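Local atomic coordinates of peroxiredoxin (Akkermansia muciniphila, PDB entry 6KHX), a protein that probably reduces hydrogen peroxide and organic hydroperoxides through reactive cysteine thiols, as a typical 2-Cys peroxiredoxin. Residues G186-K189 and G190-A193. Numbering follows the deposited sequence.
Sequences GWHK and GEAA
H188 and E191 close a type II beta turn, the amide N of E191 giving a nearly straight hydrogen bond to O of H188 at 3.0 Å, with K189 and G190 as its two central residues. G190 has a positive phi, which glycine adopts readily at the third position of such a turn. One face of the W187 indole lies over N of K189, offset toward the ring rim, while its pyrrole edge (CD1, NE1) faces E191 and A192. With CG anti to the backbone N (chi1 179°), the ring reaches the outgoing chain, where NE1 donates to O of E191 at 3.0 Å; the N-H...O angle is 143°, and the donor sits well above the carbonyl plane. Beside this bond, O of A192 meets the ring edge at CD1, and CB of A193 stands 4.0 Å from NE1. The turn belongs to the loop between helices 163-179 and 198-209, in the C-terminal family region of a peroxiredoxin, whose AhpC/TSA part belongs to the thioredoxin clan. Here W187 packs against D171 and H175 of helix 163-179, while its backbone O accepts a bond from R168. Replacing W187 by alanine removes the indole and would probably leave O of E191 without this donor and H175 without its ring partner. E191 extends alongside H188, both side chains pointing the same way, with OE2 3.8 Å from CB of H188 and the carboxylate turned 56° from the imidazole. ND1 of H188 makes a weak hydrogen bond back to O of G186, whose backbone also bonds to a second subunit.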
loop_
_atom_site.group_PDB
_atom_site.type_symbol
_atom_site.label_atom_id
_atom_site.label_comp_id
_atom_site.label_asym_id
_atom_site.label_seq_id
_atom_site.Cartn_x
_atom_site.Cartn_y
_atom_site.Cartn_z
ATOM N N GLY B 186 -32.434 38.881 -15.824
ATOM C CA GLY B 186 -33.029 39.340 -17.063
ATOM C C GLY B 186 -32.426 40.597 -17.641
ATOM O O GLY B 186 -33.007 41.174 -18.568
ATOM N N TRP B 187 -31.259 41.018 -17.155
ATOM C CA TRP B 187 -30.653 42.254 -17.622
ATOM C C TRP B 187 -30.260 42.150 -19.092
ATOM O O TRP B 187 -29.759 41.119 -19.552
ATOM C CB TRP B 187 -29.435 42.595 -16.765
ATOM C CG TRP B 187 -28.735 43.849 -17.196
ATOM C CD1 TRP B 187 -28.960 45.116 -16.737
ATOM C CD2 TRP B 187 -27.677 43.951 -18.156
ATOM N NE1 TRP B 187 -28.117 46.003 -17.365
ATOM C CE2 TRP B 187 -27.317 45.314 -18.237
ATOM C CE3 TRP B 187 -27.001 43.025 -18.957
ATOM C CZ2 TRP B 187 -26.316 45.772 -19.088
ATOM C CZ3 TRP B 187 -26.006 43.482 -19.808
ATOM C CH2 TRP B 187 -25.674 44.844 -19.866
ATOM N N HIS B 188 -30.492 43.237 -19.827
ATOM C CA HIS B 188 -30.061 43.372 -21.209
ATOM C C HIS B 188 -29.307 44.682 -21.365
ATOM O O HIS B 188 -29.442 45.599 -20.551
ATOM C CB HIS B 188 -31.240 43.324 -22.202
ATOM C CG HIS B 188 -31.898 41.983 -22.304
ATOM N ND1 HIS B 188 -32.846 41.543 -21.403
ATOM C CD2 HIS B 188 -31.744 40.984 -23.207
ATOM C CE1 HIS B 188 -33.246 40.330 -21.745
ATOM N NE2 HIS B 188 -32.592 39.967 -22.836
ATOM N N LYS B 189 -28.501 44.752 -22.419
ATOM C CA LYS B 189 -27.712 45.948 -22.670
ATOM C C LYS B 189 -28.632 47.153 -22.821
ATOM O O LYS B 189 -29.635 47.100 -23.539
ATOM C CB LYS B 189 -26.846 45.761 -23.915
ATOM C CG LYS B 189 -25.767 46.821 -24.086
ATOM C CD LYS B 189 -24.781 46.426 -25.180
ATOM C CE LYS B 189 -23.632 47.417 -25.289
ATOM N NZ LYS B 189 -22.635 46.993 -26.317
ATOM N N GLY B 190 -28.305 48.226 -22.102
ATOM C CA GLY B 190 -29.094 49.435 -22.074
ATOM C C GLY B 190 -29.993 49.579 -20.861
ATOM O O GLY B 190 -30.424 50.698 -20.557
ATOM N N GLU B 191 -30.269 48.490 -20.153
ATOM C CA GLU B 191 -31.093 48.560 -18.958
ATOM C C GLU B 191 -30.231 48.851 -17.734
ATOM O O GLU B 191 -28.998 48.841 -17.786
ATOM C CB GLU B 191 -31.890 47.267 -18.771
ATOM C CG GLU B 191 -32.855 46.973 -19.912
ATOM C CD GLU B 191 -33.537 45.625 -19.775
ATOM O OE1 GLU B 191 -33.406 44.990 -18.703
ATOM O OE2 GLU B 191 -34.213 45.207 -20.741
ATOM N N ALA B 192 -30.907 49.121 -16.620
ATOM C CA ALA B 192 -30.214 49.511 -15.400
ATOM C C ALA B 192 -29.536 48.311 -14.754
ATOM O O ALA B 192 -30.174 47.282 -14.507
ATOM C CB ALA B 192 -31.194 50.147 -14.417
ATOM N N ALA B 193 -28.235 48.443 -14.484
ATOM C CA ALA B 193 -27.514 47.440 -13.710
ATOM C C ALA B 193 -27.598 47.798 -12.231
ATOM O O ALA B 193 -28.559 48.450 -11.810
ATOM C CB ALA B 193 -26.064 47.320 -14.172
#